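Local coordinates for importin subunit beta-1 (Saccharomyces cerevisiae, PDB 5OWU), which acts as a nuclear import receptor that carries cargo into the nucleus through its association with the importin alpha subunit, which binds the classical nuclear localization signal, at residues A[527-532]-A[580-585]; A[476-481]-A[520-525]; A[597-602]-A[623-628]. All coordinates share one frame; numbering follows the deposited sequence.

Interaction 1 (A[527-532]-A[580-585]); sequences MVEYAT and LAAVIR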
# COMPACT_ATOMS: atom_id res chain seq x y z
N MET A 527 16.75 20.42 2.77
CA MET A 527 17.78 21.34 3.23
C MET A 527 17.22 22.22 4.34
O MET A 527 17.90 22.49 5.34
CB MET A 527 18.30 22.22 2.10
CG MET A 527 18.84 21.48 0.90
SD MET A 527 20.07 20.26 1.33
CE MET A 527 21.52 21.28 1.60
N VAL A 528 15.97 22.64 4.19
CA VAL A 528 15.36 23.49 5.21
C VAL A 528 15.24 22.72 6.51
O VAL A 528 15.63 23.20 7.58
CB VAL A 528 13.99 24.01 4.73
CG1 VAL A 528 13.26 24.72 5.88
CG2 VAL A 528 14.17 24.94 3.56
N GLU A 529 14.73 21.50 6.42
CA GLU A 529 14.33 20.80 7.64
C GLU A 529 15.54 20.38 8.46
O GLU A 529 15.45 20.30 9.69
CB GLU A 529 13.44 19.62 7.25
CG GLU A 529 12.08 20.11 6.72
CD GLU A 529 11.20 19.02 6.15
OE1 GLU A 529 11.74 17.99 5.68
OE2 GLU A 529 9.96 19.20 6.16
N TYR A 530 16.69 20.18 7.83
CA TYR A 530 17.91 19.83 8.55
C TYR A 530 18.83 21.02 8.80
O TYR A 530 19.91 20.83 9.37
CB TYR A 530 18.67 18.74 7.79
CG TYR A 530 18.02 17.38 7.92
CD1 TYR A 530 17.03 16.96 7.04
CD2 TYR A 530 18.39 16.51 8.95
CE1 TYR A 530 16.44 15.72 7.17
CE2 TYR A 530 17.80 15.27 9.09
CZ TYR A 530 16.83 14.88 8.19
OH TYR A 530 16.25 13.64 8.33
N ALA A 531 18.44 22.23 8.41
CA ALA A 531 19.34 23.37 8.57
C ALA A 531 19.61 23.64 10.04
O ALA A 531 18.73 23.49 10.89
CB ALA A 531 18.77 24.62 7.89
N THR A 532 20.84 24.02 10.34
CA THR A 532 21.26 24.41 11.68
C THR A 532 21.57 25.90 11.69
O THR A 532 21.63 26.55 10.65
CB THR A 532 22.50 23.62 12.11
OG1 THR A 532 23.58 23.92 11.22
CG2 THR A 532 22.24 22.13 12.09
N LEU A 580 7.84 26.63 0.73
CA LEU A 580 7.53 27.85 1.47
C LEU A 580 6.91 27.53 2.82
O LEU A 580 7.24 28.16 3.84
CB LEU A 580 6.60 28.74 0.65
CG LEU A 580 6.11 30.05 1.27
CD1 LEU A 580 7.27 30.94 1.67
CD2 LEU A 580 5.18 30.78 0.31
N ALA A 581 6.01 26.55 2.87
CA ALA A 581 5.45 26.14 4.14
C ALA A 581 6.54 25.64 5.07
O ALA A 581 6.56 25.98 6.27
CB ALA A 581 4.39 25.06 3.93
N ALA A 582 7.49 24.84 4.55
CA ALA A 582 8.58 24.38 5.39
C ALA A 582 9.43 25.55 5.90
O ALA A 582 9.86 25.56 7.06
CB ALA A 582 9.46 23.37 4.64
N VAL A 583 9.70 26.53 5.03
CA VAL A 583 10.48 27.70 5.43
C VAL A 583 9.77 28.45 6.55
O VAL A 583 10.38 28.82 7.56
CB VAL A 583 10.73 28.61 4.21
CG1 VAL A 583 11.26 29.98 4.63
CG2 VAL A 583 11.70 27.96 3.25
N ILE A 584 8.47 28.67 6.39
CA ILE A 584 7.71 29.44 7.38
C ILE A 584 7.74 28.72 8.73
O ILE A 584 7.98 29.33 9.78
CB ILE A 584 6.27 29.65 6.90
CG1 ILE A 584 6.26 30.63 5.72
CG2 ILE A 584 5.36 30.16 8.04
CD1 ILE A 584 4.97 30.61 4.91
N ARG A 585 7.52 27.41 8.72
CA ARG A 585 7.52 26.67 9.98
C ARG A 585 8.90 26.63 10.61
O ARG A 585 9.02 26.67 11.84
CB ARG A 585 6.99 25.25 9.76
CG ARG A 585 5.49 25.20 9.63
CD ARG A 585 4.95 23.84 10.03
NE ARG A 585 3.61 23.63 9.50
CZ ARG A 585 2.48 23.87 10.16
NH1 ARG A 585 2.52 24.32 11.41
NH2 ARG A 585 1.31 23.66 9.57

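Interaction 2 (A[476-481]-A[520-525]); sequences TIINLV and AFSALT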
# COMPACT_ATOMS: atom_id res chain seq x y z
N THR A 476 19.94 11.93 -4.31
CA THR A 476 21.20 11.61 -3.66
C THR A 476 21.56 12.67 -2.62
O THR A 476 22.06 12.34 -1.54
CB THR A 476 22.29 11.48 -4.72
OG1 THR A 476 22.06 10.29 -5.47
CG2 THR A 476 23.70 11.44 -4.10
N ILE A 477 21.33 13.94 -2.94
CA ILE A 477 21.60 15.01 -1.98
C ILE A 477 20.71 14.85 -0.75
O ILE A 477 21.18 14.97 0.39
CB ILE A 477 21.42 16.38 -2.64
CG1 ILE A 477 22.56 16.62 -3.64
CG2 ILE A 477 21.39 17.49 -1.60
CD1 ILE A 477 22.34 17.79 -4.57
N ILE A 478 19.43 14.55 -0.96
CA ILE A 478 18.55 14.27 0.17
C ILE A 478 19.17 13.18 1.05
O ILE A 478 19.29 13.35 2.27
CB ILE A 478 17.15 13.89 -0.33
CG1 ILE A 478 16.45 15.13 -0.88
CG2 ILE A 478 16.31 13.28 0.81
CD1 ILE A 478 15.18 14.82 -1.67
N ASN A 479 19.59 12.07 0.44
CA ASN A 479 20.18 10.98 1.23
C ASN A 479 21.41 11.45 2.00
O ASN A 479 21.58 11.12 3.19
CB ASN A 479 20.56 9.82 0.32
CG ASN A 479 19.35 9.13 -0.25
OD1 ASN A 479 18.23 9.40 0.15
ND2 ASN A 479 19.58 8.21 -1.19
N LEU A 480 22.30 12.20 1.34
CA LEU A 480 23.50 12.68 2.01
C LEU A 480 23.15 13.50 3.24
O LEU A 480 23.71 13.28 4.32
CB LEU A 480 24.34 13.52 1.05
CG LEU A 480 25.26 12.78 0.09
CD1 LEU A 480 25.84 13.77 -0.90
CD2 LEU A 480 26.36 12.05 0.85
N VAL A 481 22.24 14.46 3.08
CA VAL A 481 21.90 15.34 4.20
C VAL A 481 21.24 14.53 5.32
O VAL A 481 21.58 14.69 6.50
CB VAL A 481 20.99 16.48 3.72
CG1 VAL A 481 20.46 17.31 4.89
CG2 VAL A 481 21.75 17.37 2.75
N ALA A 520 14.24 18.83 -7.31
CA ALA A 520 15.08 19.85 -6.70
C ALA A 520 14.33 20.55 -5.58
O ALA A 520 14.87 20.76 -4.48
CB ALA A 520 15.56 20.86 -7.74
N PHE A 521 13.05 20.88 -5.82
CA PHE A 521 12.28 21.52 -4.76
C PHE A 521 12.18 20.59 -3.56
O PHE A 521 12.33 21.03 -2.41
CB PHE A 521 10.89 21.91 -5.27
CG PHE A 521 10.87 23.25 -5.97
CD1 PHE A 521 10.91 24.42 -5.24
CD2 PHE A 521 10.81 23.32 -7.35
CE1 PHE A 521 10.88 25.65 -5.88
CE2 PHE A 521 10.78 24.55 -7.99
CZ PHE A 521 10.82 25.72 -7.24
N SER A 522 11.99 19.29 -3.80
CA SER A 522 11.93 18.36 -2.68
C SER A 522 13.23 18.41 -1.88
O SER A 522 13.19 18.45 -0.65
CB SER A 522 11.65 16.94 -3.17
OG SER A 522 11.51 16.06 -2.07
N ALA A 523 14.38 18.44 -2.57
CA ALA A 523 15.64 18.47 -1.84
C ALA A 523 15.76 19.76 -1.05
O ALA A 523 16.24 19.75 0.09
CB ALA A 523 16.82 18.30 -2.79
N LEU A 524 15.25 20.87 -1.60
CA LEU A 524 15.28 22.12 -0.84
C LEU A 524 14.51 21.97 0.46
O LEU A 524 14.94 22.47 1.51
CB LEU A 524 14.72 23.27 -1.67
CG LEU A 524 15.63 23.80 -2.79
CD1 LEU A 524 14.91 24.91 -3.53
CD2 LEU A 524 16.95 24.30 -2.24
N THR A 525 13.39 21.24 0.43
CA THR A 525 12.65 21.03 1.66
C THR A 525 13.53 20.32 2.68
O THR A 525 13.64 20.75 3.84
CB THR A 525 11.37 20.26 1.37
OG1 THR A 525 10.53 21.06 0.53
CG2 THR A 525 10.63 19.93 2.65

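Interaction 3 (A[597-602]-A[623-628]); sequences MLMGLF and SALAAS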
# COMPACT_ATOMS: atom_id res chain seq x y z
N MET A 597 2.60 40.55 3.02
CA MET A 597 2.83 40.26 1.61
C MET A 597 2.41 38.83 1.30
O MET A 597 1.66 38.58 0.34
CB MET A 597 4.31 40.50 1.28
CG MET A 597 4.64 40.31 -0.19
SD MET A 597 6.09 39.27 -0.44
CE MET A 597 5.57 37.75 0.32
N LEU A 598 2.83 37.89 2.14
CA LEU A 598 2.53 36.49 1.86
C LEU A 598 1.03 36.28 1.75
O LEU A 598 0.54 35.70 0.77
CB LEU A 598 3.14 35.59 2.94
CG LEU A 598 4.65 35.38 2.83
CD1 LEU A 598 5.18 34.62 4.04
CD2 LEU A 598 5.01 34.66 1.54
N MET A 599 0.27 36.80 2.72
CA MET A 599 -1.17 36.59 2.67
C MET A 599 -1.76 37.24 1.43
O MET A 599 -2.64 36.67 0.77
CB MET A 599 -1.84 37.12 3.95
CG MET A 599 -1.56 36.26 5.20
SD MET A 599 -2.05 34.53 5.04
CE MET A 599 -3.80 34.69 4.69
N GLY A 600 -1.24 38.41 1.06
CA GLY A 600 -1.67 39.03 -0.19
C GLY A 600 -1.55 38.07 -1.35
O GLY A 600 -2.48 37.93 -2.16
N LEU A 601 -0.42 37.38 -1.44
CA LEU A 601 -0.23 36.39 -2.51
C LEU A 601 -1.19 35.22 -2.34
O LEU A 601 -1.84 34.79 -3.31
CB LEU A 601 1.22 35.92 -2.51
CG LEU A 601 2.24 37.02 -2.77
CD1 LEU A 601 3.67 36.45 -2.66
CD2 LEU A 601 1.98 37.68 -4.13
N PHE A 602 -1.34 34.73 -1.11
CA PHE A 602 -2.15 33.54 -0.91
C PHE A 602 -3.60 33.81 -1.29
O PHE A 602 -4.20 33.05 -2.07
CB PHE A 602 -2.03 33.06 0.54
CG PHE A 602 -0.63 32.62 0.92
CD1 PHE A 602 0.26 32.16 -0.04
CD2 PHE A 602 -0.21 32.66 2.24
CE1 PHE A 602 1.54 31.76 0.31
CE2 PHE A 602 1.07 32.25 2.60
CZ PHE A 602 1.94 31.80 1.63
N SER A 623 -1.71 27.71 6.83
CA SER A 623 -1.63 27.07 8.14
C SER A 623 -0.25 27.26 8.76
O SER A 623 -0.15 27.58 9.95
CB SER A 623 -1.96 25.59 8.02
OG SER A 623 -3.27 25.41 7.53
N ALA A 624 0.82 27.08 7.97
CA ALA A 624 2.16 27.31 8.51
C ALA A 624 2.33 28.75 8.98
O ALA A 624 2.88 29.00 10.06
CB ALA A 624 3.21 26.96 7.46
N LEU A 625 1.86 29.71 8.18
CA LEU A 625 1.96 31.11 8.58
C LEU A 625 1.19 31.37 9.87
O LEU A 625 1.69 32.06 10.77
CB LEU A 625 1.46 32.01 7.46
CG LEU A 625 1.67 33.52 7.66
CD1 LEU A 625 3.13 33.83 7.84
CD2 LEU A 625 1.12 34.32 6.50
N ALA A 626 -0.02 30.83 9.99
CA ALA A 626 -0.78 30.98 11.24
C ALA A 626 -0.02 30.40 12.42
O ALA A 626 0.12 31.05 13.47
CB ALA A 626 -2.14 30.29 11.10
N ALA A 627 0.50 29.18 12.27
CA ALA A 627 1.27 28.57 13.34
C ALA A 627 2.45 29.45 13.75
O ALA A 627 2.75 29.58 14.94
CB ALA A 627 1.77 27.18 12.91
N SER A 628 3.10 30.09 12.78
CA SER A 628 4.28 30.89 13.09
C SER A 628 3.93 32.24 13.70
O SER A 628 4.64 32.73 14.58
CB SER A 628 5.12 31.07 11.82
OG SER A 628 5.70 29.83 11.44

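Interaction 1 (A[527-532]-A[580-585])
This is a small, mainly apolar contact between V528, near the C-terminal end of helix 516-530, and A582 and V583 on helix 563-586. V528 points at the partner helix and splits its two methyls between two residues. CG1 lies anti to the backbone N (chi1 171°). This directs it to the backbone of A582, where V528 CG1 rests 3.7 Å from A582 O and 4.2 Å from A582 CB. The other branch takes V583: V528 CG2 meets V583 CG2 at 3.9 Å, and the two side chains cross at about a right angle. The contact joins HEAT 12 to HEAT 13, so it is a packing contact between successive repeats of the HEAT solenoid. Helix 536-553 packs beside it, with I542 against V528 and S543 against V583. On the outer edge the extended side chain of exposed E529 brings OE2 to 4.5 Å from A582 CB. No hydrogen bond links the two segments. Just beyond the second segment, the ammonium of K586 donates to V528 O and A531 O. V528 O also accepts from A531 N (3.1 Å).

Interaction 2 (A[476-481]-A[520-525])
I478 on helix 467-484 packs directly onto the backbone of A523 on helix 516-530. The two CA atoms are 5.5 Å apart, a close approach consistent with the small methyl of A523. The tight part is the ethyl arm of the isoleucine. With chi1 at -72°, CG1 stands beside its own backbone N and reaches across to the partner. I478 CG1 lies 3.6 Å from A523 CA and 3.7 Å from A523 CB. I478 CD1 continues alongside the helix, 3.8 Å from A523 N. The loose side is at S522, which is exposed. There I478 CD1 passes 3.9 Å from S522 OG, but the serine has two conformers, so this touch is doubtful. T526 of helix 516-530 also touches I478 and V481. The contact joins HEAT 11 to HEAT 12 and is part of the helix stacking that builds the solenoid. With an alanine in place of I478 the CG1 and CD1 contacts to A523 CA, CB and N would be lost, which would probably open a gap over A523. No hydrogen bond or charge pair joins the two segments, so this contact holds by shape and apolar burial, consistent with a solenoid whose repeats can shift slightly against one another.

Interaction 3 (A[597-602]-A[623-628])
The carbonyl oxygen of L598 accepts a bond from F602 N, and both residues also touch L625 of the facing helix. F602 N to L598 O is 2.8 Å, the ordinary helix bond. The ring of F602 also lies across this oxygen, which sits 3.3 Å from the ring plane and offset toward the rim. Across the contact, the work is done by one methyl, L625 CD2. It fits among three side chains of helix 595-607. The closest is M599: L625 CD2 is 3.5 Å from M599 SD and 3.6 Å from M599 CG. With chi2 at -57° the methionine chain bends, and this sets SD beside the methyl. L598 CB borders CD2 at 4.3 Å, and F602 CE2 closes in at 4.4 Å from an oblique direction. The two segments run nearly antiparallel, at 156°, with axes 11.5 Å apart. They belong to the helical hairpin of HEAT 14, and this is its inner packing. Outside the pair, F602 also packs on L577 and L580 of helix 563-586, and V591 touches L625. All four touching residues are buried, and no hydrogen bond passes between the segments. The hairpin is therefore held here by apolar packing, with the polar backbone atom L598 O satisfied within its own helix.

Overall arrangement
The three contacts come in series along the chain, in the order interaction 2, interaction 1, interaction 3. They follow four successive repeats, HEAT 11 to HEAT 14. Interactions 1 and 2 share helix 516-530. Their centres lie 12 Å apart, and M527 SD packs on V481 CG2 at 3.6 Å. The centres of interactions 1 and 3 are 15 Å apart. These two are joined by a probable hydrogen bond of 2.9 Å between I584 O and S628 OG. Interactions 2 and 3 do not touch; their centres are 24 Å apart. Apolar packing between and within successive repeats thus builds the continuous HEAT superhelix, consistent with the flexible importin beta fold that wraps around its partners.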